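PDB 3PGB: amine oxidase from Emericella nidulans, which probably catalyses the oxidative deamination of primary amines, using a copper ion and a topaquinone cofactor formed from one of its own tyrosines. Local coordinates for residues Asp201-Leu204 with Gly209-Leu212; Asp205-Thr210 with Leu256-Lys261; Leu599-Gln604 with Leu688-Asn693. All blocks are in the same frame, centred on the assembly; numbering follows the deposited sequence.

Contact 1: residues Asp201-Leu204 with Gly209-Leu212; sequences DITL and GTAL. With NAG (2-acetamido-2-deoxy-beta-D-glucopyranose), chain G.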
loop_
_atom_site.group_PDB
_atom_site.type_symbol
_atom_site.label_atom_id
_atom_site.label_comp_id
_atom_site.label_asym_id
_atom_site.label_seq_id
_atom_site.Cartn_x
_atom_site.Cartn_y
_atom_site.Cartn_z
ATOM N N ASP A 201 45.598 -16.038 19.654
ATOM C CA ASP A 201 46.569 -14.975 19.414
ATOM C C ASP A 201 46.176 -14.140 18.191
ATOM O O ASP A 201 46.393 -12.927 18.169
ATOM C CB ASP A 201 47.976 -15.557 19.239
ATOM C CG ASP A 201 48.099 -16.428 18.003
ATOM O OD1 ASP A 201 47.207 -17.280 17.778
ATOM O OD2 ASP A 201 49.087 -16.264 17.251
ATOM N N ILE A 202 45.600 -14.797 17.186
ATOM C CA ILE A 202 45.175 -14.125 15.960
ATOM C C ILE A 202 43.921 -13.286 16.177
ATOM O O ILE A 202 43.849 -12.164 15.688
ATOM C CB ILE A 202 44.939 -15.121 14.806
ATOM C CG1 ILE A 202 46.273 -15.738 14.370
ATOM C CG2 ILE A 202 44.269 -14.424 13.626
ATOM C CD1 ILE A 202 46.138 -16.801 13.302
ATOM N N THR A 203 42.948 -13.815 16.917
ATOM C CA THR A 203 41.716 -13.063 17.204
ATOM C C THR A 203 41.975 -11.888 18.142
ATOM O O THR A 203 41.209 -10.929 18.156
ATOM C CB THR A 203 40.576 -13.955 17.773
ATOM O OG1 THR A 203 40.898 -14.413 19.096
ATOM C CG2 THR A 203 40.315 -15.142 16.853
ATOM N N LEU A 204 43.052 -11.969 18.921
ATOM C CA LEU A 204 43.487 -10.859 19.777
ATOM C C LEU A 204 44.122 -9.754 18.942
ATOM O O LEU A 204 43.903 -8.572 19.195
ATOM C CB LEU A 204 44.494 -11.343 20.835
ATOM C CG LEU A 204 43.939 -11.695 22.217
ATOM C CD1 LEU A 204 44.979 -12.457 23.032
ATOM C CD2 LEU A 204 43.495 -10.428 22.948
ATOM N N GLY A 209 40.134 -9.463 20.861
ATOM C CA GLY A 209 39.111 -10.341 21.428
ATOM C C GLY A 209 39.419 -11.827 21.406
ATOM O O GLY A 209 40.342 -12.274 20.730
ATOM N N THR A 210 38.644 -12.587 22.175
ATOM C CA THR A 210 38.740 -14.042 22.191
ATOM C C THR A 210 37.362 -14.664 22.381
ATOM O O THR A 210 36.494 -14.085 23.037
ATOM C CB THR A 210 39.651 -14.560 23.338
ATOM O OG1 THR A 210 39.233 -13.989 24.584
ATOM C CG2 THR A 210 41.111 -14.217 23.092
ATOM N N ALA A 211 37.174 -15.842 21.788
ATOM C CA ALA A 211 36.042 -16.720 22.089
ATOM C C ALA A 211 36.596 -18.065 22.556
ATOM O O ALA A 211 37.083 -18.859 21.749
ATOM C CB ALA A 211 35.156 -16.901 20.863
ATOM N N LEU A 212 36.545 -18.300 23.866
ATOM C CA LEU A 212 37.040 -19.548 24.459
ATOM C C LEU A 212 36.015 -20.301 25.328
ATOM O O LEU A 212 36.236 -21.460 25.675
ATOM C CB LEU A 212 38.293 -19.252 25.282
ATOM C CG LEU A 212 39.362 -18.428 24.564
ATOM C CD1 LEU A 212 40.487 -18.061 25.525
ATOM C CD2 LEU A 212 39.895 -19.177 23.348
HETATM C C1 NAG G . 40.691 -14.641 28.701
HETATM C C2 NAG G . 41.548 -13.724 27.830
HETATM C C3 NAG G . 42.591 -14.542 27.066
HETATM C C4 NAG G . 43.376 -15.470 28.001
HETATM C C5 NAG G . 42.436 -16.223 28.956
HETATM C C6 NAG G . 43.201 -17.058 29.992
HETATM C C7 NAG G . 40.846 -11.667 26.641
HETATM C C8 NAG G . 39.876 -11.073 25.660
HETATM N N2 NAG G . 40.703 -12.976 26.909
HETATM O O3 NAG G . 43.472 -13.671 26.383
HETATM O O4 NAG G . 44.144 -16.388 27.241
HETATM O O5 NAG G . 41.539 -15.329 29.607
HETATM O O6 NAG G . 44.043 -16.253 30.798
HETATM O O7 NAG G . 41.708 -10.942 27.136
HETATM O O HOH W 1 39.550 -16.641 20.149
#

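Contact 2: residues Asp205-Thr210 with Leu256-Lys261; sequences DLWNGT and LGLYLK. With NAG (2-acetamido-2-deoxy-beta-D-glucopyranose), chain G.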
loop_
_atom_site.group_PDB
_atom_site.type_symbol
_atom_site.label_atom_id
_atom_site.label_comp_id
_atom_site.label_asym_id
_atom_site.label_seq_id
_atom_site.Cartn_x
_atom_site.Cartn_y
_atom_site.Cartn_z
ATOM N N ASP A 205 44.919 -10.150 17.954
ATOM C CA ASP A 205 45.612 -9.194 17.090
ATOM C C ASP A 205 44.651 -8.507 16.111
ATOM O O ASP A 205 44.868 -7.363 15.708
ATOM C CB ASP A 205 46.716 -9.904 16.308
ATOM C CG ASP A 205 47.680 -8.936 15.657
ATOM O OD1 ASP A 205 48.266 -8.115 16.390
ATOM O OD2 ASP A 205 47.857 -9.001 14.420
ATOM N N LEU A 206 43.589 -9.214 15.746
ATOM C CA LEU A 206 42.684 -8.763 14.703
ATOM C C LEU A 206 41.662 -7.801 15.294
ATOM O O LEU A 206 41.389 -6.750 14.714
ATOM C CB LEU A 206 42.000 -9.979 14.057
ATOM C CG LEU A 206 41.810 -10.075 12.537
ATOM C CD1 LEU A 206 42.946 -9.447 11.755
ATOM C CD2 LEU A 206 41.672 -11.546 12.153
ATOM N N TRP A 207 41.113 -8.158 16.458
ATOM C CA TRP A 207 40.005 -7.415 17.066
ATOM C C TRP A 207 40.082 -7.235 18.596
ATOM O O TRP A 207 39.071 -6.902 19.221
ATOM C CB TRP A 207 38.687 -8.122 16.755
ATOM C CG TRP A 207 38.587 -8.746 15.402
ATOM C CD1 TRP A 207 38.610 -8.109 14.195
ATOM C CD2 TRP A 207 38.411 -10.134 15.120
ATOM N NE1 TRP A 207 38.470 -9.017 13.177
ATOM C CE2 TRP A 207 38.347 -10.270 13.717
ATOM C CE3 TRP A 207 38.310 -11.279 15.914
ATOM C CZ2 TRP A 207 38.181 -11.512 13.092
ATOM C CZ3 TRP A 207 38.142 -12.513 15.292
ATOM C CH2 TRP A 207 38.082 -12.616 13.896
ATOM N N ASN A 208 41.260 -7.438 19.194
ATOM C CA ASN A 208 41.426 -7.399 20.662
ATOM C C ASN A 208 40.399 -8.269 21.389
ATOM O O ASN A 208 39.860 -7.865 22.414
ATOM C CB ASN A 208 41.376 -5.953 21.197
ATOM C CG ASN A 208 42.559 -5.102 20.737
ATOM O OD1 ASN A 208 43.610 -5.624 20.356
ATOM N ND2 ASN A 208 42.394 -3.783 20.782
ATOM N N GLY A 209 40.134 -9.463 20.861
ATOM C CA GLY A 209 39.111 -10.341 21.428
ATOM C C GLY A 209 39.419 -11.827 21.406
ATOM O O GLY A 209 40.342 -12.274 20.730
ATOM N N THR A 210 38.644 -12.587 22.175
ATOM C CA THR A 210 38.740 -14.042 22.191
ATOM C C THR A 210 37.362 -14.664 22.381
ATOM O O THR A 210 36.494 -14.085 23.037
ATOM C CB THR A 210 39.651 -14.560 23.338
ATOM O OG1 THR A 210 39.233 -13.989 24.584
ATOM C CG2 THR A 210 41.111 -14.217 23.092
ATOM N N LEU A 256 32.654 -10.131 11.940
ATOM C CA LEU A 256 34.110 -9.890 11.992
ATOM C C LEU A 256 34.901 -10.421 10.790
ATOM O O LEU A 256 36.012 -9.957 10.536
ATOM C CB LEU A 256 34.698 -10.434 13.293
ATOM C CG LEU A 256 34.218 -9.774 14.589
ATOM C CD1 LEU A 256 35.011 -10.327 15.771
ATOM C CD2 LEU A 256 34.339 -8.251 14.523
ATOM N N GLY A 257 34.351 -11.398 10.071
ATOM C CA GLY A 257 34.830 -11.735 8.725
ATOM C C GLY A 257 35.822 -12.874 8.610
ATOM O O GLY A 257 36.518 -12.984 7.598
ATOM N N LEU A 258 35.892 -13.719 9.634
ATOM C CA LEU A 258 36.745 -14.894 9.610
ATOM C C LEU A 258 35.834 -16.108 9.679
ATOM O O LEU A 258 35.031 -16.232 10.603
ATOM C CB LEU A 258 37.714 -14.864 10.793
ATOM C CG LEU A 258 38.716 -16.014 10.929
ATOM C CD1 LEU A 258 39.552 -16.189 9.665
ATOM C CD2 LEU A 258 39.606 -15.772 12.133
ATOM N N TYR A 259 35.956 -16.993 8.694
ATOM C CA TYR A 259 35.026 -18.104 8.528
ATOM C C TYR A 259 35.708 -19.456 8.708
ATOM O O TYR A 259 36.910 -19.596 8.468
ATOM C CB TYR A 259 34.357 -18.016 7.163
ATOM C CG TYR A 259 33.793 -16.641 6.882
ATOM C CD1 TYR A 259 32.455 -16.353 7.111
ATOM C CD2 TYR A 259 34.608 -15.623 6.407
ATOM C CE1 TYR A 259 31.946 -15.096 6.858
ATOM C CE2 TYR A 259 34.111 -14.361 6.159
ATOM C CZ TYR A 259 32.783 -14.103 6.385
ATOM O OH TYR A 259 32.303 -12.851 6.125
ATOM N N LEU A 260 34.920 -20.441 9.135
ATOM C CA LEU A 260 35.431 -21.746 9.548
ATOM C C LEU A 260 34.494 -22.839 9.060
ATOM O O LEU A 260 33.354 -22.911 9.506
ATOM C CB LEU A 260 35.529 -21.800 11.077
ATOM C CG LEU A 260 35.817 -23.156 11.729
ATOM C CD1 LEU A 260 37.174 -23.693 11.267
ATOM C CD2 LEU A 260 35.758 -23.044 13.252
ATOM N N LYS A 261 34.982 -23.681 8.151
ATOM C CA LYS A 261 34.198 -24.794 7.625
ATOM C C LYS A 261 34.482 -26.060 8.434
ATOM O O LYS A 261 35.642 -26.384 8.714
ATOM C CB LYS A 261 34.508 -25.015 6.142
ATOM C CG LYS A 261 33.449 -25.818 5.385
ATOM C CD LYS A 261 33.873 -26.086 3.945
ATOM C CE LYS A 261 32.766 -26.744 3.127
ATOM N NZ LYS A 261 33.173 -26.963 1.704
HETATM C C1 NAG G . 40.691 -14.641 28.701
HETATM C C2 NAG G . 41.548 -13.724 27.830
HETATM C C3 NAG G . 42.591 -14.542 27.066
HETATM C C4 NAG G . 43.376 -15.470 28.001
HETATM C C5 NAG G . 42.436 -16.223 28.956
HETATM C C6 NAG G . 43.201 -17.058 29.992
HETATM C C7 NAG G . 40.846 -11.667 26.641
HETATM C C8 NAG G . 39.876 -11.073 25.660
HETATM N N2 NAG G . 40.703 -12.976 26.909
HETATM O O3 NAG G . 43.472 -13.671 26.383
HETATM O O4 NAG G . 44.144 -16.388 27.241
HETATM O O5 NAG G . 41.539 -15.329 29.607
HETATM O O6 NAG G . 44.043 -16.253 30.798
HETATM O O7 NAG G . 41.708 -10.942 27.136
HETATM O O HOH W 2 38.176 -8.694 10.294
#

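Contact 3: residues Leu599-Gln604 with Leu688-Asn693; sequences LHVVNQ and LVVWLN. With CA (calcium ion), chain F.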
loop_
_atom_site.group_PDB
_atom_site.type_symbol
_atom_site.label_atom_id
_atom_site.label_comp_id
_atom_site.label_asym_id
_atom_site.label_seq_id
_atom_site.Cartn_x
_atom_site.Cartn_y
_atom_site.Cartn_z
ATOM N N LEU A 599 -7.291 -11.590 -9.930
ATOM C CA LEU A 599 -7.497 -12.967 -9.498
ATOM C C LEU A 599 -8.698 -13.039 -8.561
ATOM O O LEU A 599 -8.725 -12.357 -7.539
ATOM C CB LEU A 599 -6.246 -13.471 -8.796
ATOM C CG LEU A 599 -6.253 -14.944 -8.416
ATOM C CD1 LEU A 599 -4.889 -15.584 -8.684
ATOM C CD2 LEU A 599 -6.664 -15.090 -6.969
ATOM N N HIS A 600 -9.691 -13.850 -8.928
ATOM C CA HIS A 600 -10.951 -13.948 -8.192
ATOM C C HIS A 600 -11.183 -15.368 -7.689
ATOM O O HIS A 600 -10.943 -16.325 -8.412
ATOM C CB HIS A 600 -12.136 -13.579 -9.091
ATOM C CG HIS A 600 -12.049 -12.220 -9.708
ATOM N ND1 HIS A 600 -12.880 -11.825 -10.731
ATOM C CD2 HIS A 600 -11.240 -11.165 -9.453
ATOM C CE1 HIS A 600 -12.594 -10.582 -11.075
ATOM N NE2 HIS A 600 -11.598 -10.159 -10.319
ATOM N N VAL A 601 -11.672 -15.502 -6.461
ATOM C CA VAL A 601 -12.089 -16.798 -5.940
ATOM C C VAL A 601 -13.603 -16.784 -5.957
ATOM O O VAL A 601 -14.214 -16.061 -5.179
ATOM C CB VAL A 601 -11.569 -17.054 -4.501
ATOM C CG1 VAL A 601 -12.000 -18.431 -4.022
ATOM C CG2 VAL A 601 -10.067 -16.937 -4.454
ATOM N N VAL A 602 -14.202 -17.561 -6.857
ATOM C CA VAL A 602 -15.643 -17.475 -7.118
ATOM C C VAL A 602 -16.358 -18.812 -6.950
ATOM O O VAL A 602 -15.725 -19.863 -6.858
ATOM C CB VAL A 602 -15.936 -16.962 -8.551
ATOM C CG1 VAL A 602 -15.134 -15.712 -8.853
ATOM C CG2 VAL A 602 -15.647 -18.041 -9.576
ATOM N N ASN A 603 -17.685 -18.758 -6.910
ATOM C CA ASN A 603 -18.512 -19.957 -6.929
ATOM C C ASN A 603 -19.416 -19.904 -8.149
ATOM O O ASN A 603 -20.386 -19.143 -8.184
ATOM C CB ASN A 603 -19.339 -20.078 -5.650
ATOM C CG ASN A 603 -20.127 -21.374 -5.584
ATOM O OD1 ASN A 603 -20.436 -21.978 -6.608
ATOM N ND2 ASN A 603 -20.462 -21.800 -4.375
ATOM N N GLN A 604 -19.085 -20.717 -9.150
ATOM C CA GLN A 604 -19.819 -20.725 -10.409
ATOM C C GLN A 604 -21.250 -21.221 -10.265
ATOM O O GLN A 604 -22.085 -20.921 -11.100
ATOM C CB GLN A 604 -19.098 -21.585 -11.441
ATOM C CG GLN A 604 -17.743 -21.070 -11.865
ATOM C CD GLN A 604 -17.143 -21.922 -12.960
ATOM O OE1 GLN A 604 -17.507 -21.792 -14.131
ATOM N NE2 GLN A 604 -16.223 -22.815 -12.587
ATOM N N LEU A 688 -11.066 -25.497 -2.832
ATOM C CA LEU A 688 -9.696 -25.061 -3.101
ATOM C C LEU A 688 -9.122 -24.282 -1.924
ATOM O O LEU A 688 -9.861 -23.771 -1.075
ATOM C CB LEU A 688 -9.625 -24.241 -4.401
ATOM C CG LEU A 688 -10.650 -23.129 -4.633
ATOM C CD1 LEU A 688 -10.372 -21.938 -3.721
ATOM C CD2 LEU A 688 -10.663 -22.699 -6.105
ATOM N N VAL A 689 -7.795 -24.228 -1.870
ATOM C CA VAL A 689 -7.076 -23.414 -0.905
ATOM C C VAL A 689 -6.152 -22.496 -1.686
ATOM O O VAL A 689 -5.403 -22.954 -2.551
ATOM C CB VAL A 689 -6.229 -24.280 0.041
ATOM C CG1 VAL A 689 -5.483 -23.408 1.042
ATOM C CG2 VAL A 689 -7.093 -25.279 0.751
ATOM N N VAL A 690 -6.218 -21.201 -1.400
ATOM C CA VAL A 690 -5.311 -20.242 -2.004
ATOM C C VAL A 690 -4.163 -19.995 -1.033
ATOM O O VAL A 690 -4.381 -19.581 0.099
ATOM C CB VAL A 690 -6.027 -18.933 -2.335
ATOM C CG1 VAL A 690 -5.074 -17.961 -3.028
ATOM C CG2 VAL A 690 -7.240 -19.214 -3.206
ATOM N N TRP A 691 -2.946 -20.289 -1.485
ATOM C CA TRP A 691 -1.730 -20.070 -0.710
ATOM C C TRP A 691 -1.054 -18.792 -1.216
ATOM O O TRP A 691 -0.651 -18.722 -2.372
ATOM C CB TRP A 691 -0.779 -21.265 -0.862
ATOM C CG TRP A 691 -1.407 -22.594 -0.577
ATOM C CD1 TRP A 691 -2.072 -23.393 -1.459
ATOM C CD2 TRP A 691 -1.425 -23.287 0.675
ATOM N NE1 TRP A 691 -2.508 -24.537 -0.834
ATOM C CE2 TRP A 691 -2.122 -24.496 0.477
ATOM C CE3 TRP A 691 -0.920 -23.003 1.946
ATOM C CZ2 TRP A 691 -2.327 -25.420 1.502
ATOM C CZ3 TRP A 691 -1.123 -23.923 2.963
ATOM C CH2 TRP A 691 -1.818 -25.117 2.734
ATOM N N LEU A 692 -0.933 -17.789 -0.348
ATOM C CA LEU A 692 -0.436 -16.465 -0.742
ATOM C C LEU A 692 0.886 -16.140 -0.082
ATOM O O LEU A 692 1.054 -16.374 1.118
ATOM C CB LEU A 692 -1.434 -15.381 -0.335
ATOM C CG LEU A 692 -2.826 -15.470 -0.937
ATOM C CD1 LEU A 692 -3.723 -14.462 -0.250
ATOM C CD2 LEU A 692 -2.777 -15.249 -2.450
ATOM N N ASN A 693 1.816 -15.585 -0.859
ATOM C CA ASN A 693 3.058 -15.056 -0.307
ATOM C C ASN A 693 3.011 -13.541 -0.150
ATOM O O ASN A 693 2.714 -12.814 -1.102
ATOM C CB ASN A 693 4.258 -15.439 -1.178
ATOM C CG ASN A 693 4.728 -16.864 -0.942
ATOM O OD1 ASN A 693 4.660 -17.378 0.176
ATOM N ND2 ASN A 693 5.221 -17.504 -1.994
HETATM CA CA CA F . -11.916 -23.762 0.179
HETATM O O HOH W 3 -13.093 -23.312 -2.006
#

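Contact 1: residues Asp201-Leu204 with Gly209-Leu212
Thr203 OG1 gives its proton to Gly209 O at 2.7 Å and takes one from a water that stands 2.8 Å away. The same oxygen also makes a hydrogen bond with Ala200 O, one turn back in the helix, so the one proton may be shared between the two carbonyls. A chi1 of 69° tucks the hydroxyl between backbone N and carbonyl carbon and points it at the returning chain; it approaches Gly209 O from 25° off the carbonyl plane. The water passes the link on, accepting a hydrogen bond from Ala211 N at 3.0 Å.

A second bond runs the other way: Gly209 N reaches Thr203 O at 3.3 Å, long but fairly straight at 161°. Gly209 thus uses both its N-H and its C=O on Thr203, clasping the chain back against the helix six residues after it passed.

Beside this clasp, Leu204 CG meets Thr210 CG2 at 3.9 Å. Thr210 OG1 accepts a hydrogen bond from the acetamido N2 of the N-acetylglucosamine near glycosylated Asn216, at 2.9 Å, giving the sugar a contact with the protein besides its attachment.

Thr210 also pairs through its backbone with Thr218 and Leu219. Thr203 and Ala211 rest on Leu219 of strand 219-223 and on Phe240 of strand 235-242, while Ile202 packs on helix 287-294, to which Asp201 adds a salt bridge with Arg291. Helix 200-207 therefore touches both that helix and the sheet.

Contact 2: residues Asp205-Thr210 with Leu256-Lys261
Trp207 and Leu256 bring the two backbones to 8.2 Å between their CA atoms, where the last part of helix 200-207 faces strand 255-263. The chain leaves the helix at Asn208, whose phi of 50° swings it off towards Gly209, and on the strand side Gly257 also has positive phi. No backbone hydrogen bond joins the segments, and the gap is filled by side chains.

The Trp207 indole does most of the filling. Its CG lies anti to the carbonyl carbon (chi1 -36°), which sends the ring across to the strand. Leu256 CD1 sits over one face in a CH-pi contact, 3.6 Å from the centroid of the six-membered ring and 22° off its normal, while Leu256 CB lies against the CE2 and CZ2 atoms. Leu206 CB rests on the opposite face, offset toward the rim, so the ring is sandwiched between a leucine of its own helix and one of the strand. Leu258 comes instead at the edge: its CB meets Trp207 CH2 at 3.8 Å in the ring plane, and its CD2 approaches the same atom.

Pro304 packs against both Trp207 and Leu256, and Tyr279 of strand 273-279 touches Leu206 and Leu258.

Trp207 is buried, and its N-H is taken by a water in the ring plane, 2.9 Å from NE1; the onward leg of this water to Leu256 O is modelled very short and is doubtful. Trp207 is thus joined to the sheet chiefly by dispersion and CH-pi contact, and packing on both faces and at the edge should hold the ring in place.

Contact 3: residues Leu599-Gln604 with Leu688-Asn693
Leu688, two residues into strand 686-698, meets Val601: its CD1 lies 3.9 Å from Val601 CG1, the two side chains lying alongside each other and running opposite ways. Its backbone has a different task. Leu688 O binds the calcium ion at 2.4 Å, and Leu688 N donates to the water that is itself a calcium ligand, so one residue holds the metal both directly and through its hydration. Asp541, Phe542, Asp543 and Asp687 complete the site.

Val689 turns to the other side of the strand. Val690 comes back to Val601, its CG2 touching Val601 CG2 at 3.8 Å. Val601 has CG1 anti to its own N (chi1 -179°), which aims CG1 at Leu688 and CG2 at Val690. Trp691 again faces away, one face of its indole lying under Val689 CG1. Leu692 points toward the first segment but packs on Val646, which Leu599 also touches.

No hydrogen bond crosses between the segments; both strands pair instead with strand 548-562, which runs between them and whose Ile551 touches Val601 and Leu688 alike. On the far side of the first strand, His600 packs on Tyr521 of the second subunit. The contact thus spans an intervening strand through apolar side chains on a shared face, as in the hydrophobic interior of the beta-sandwich catalytic domain of copper amine oxidases, here beside one of its calcium sites.

Contacts 1 and 2 are neighbours, with centres about 7 Å apart. They share Gly209 and Thr210 and both use helix 200-207: contact 1 folds the outgoing chain back on the helix, and contact 2 packs Trp207 against strand 255-263 of a five-stranded antiparallel sheet. Contact 3 follows much later in the sequence, on the other side of the chain's centre, its centre about 56 Å from that of contact 1 and about 51 Å from that of contact 2. It lies on strand 686-698, which ends at the copper ligand His698. The first two lie in a peripheral, glycan-bearing helix-and-sheet region, the third within the enzyme domain.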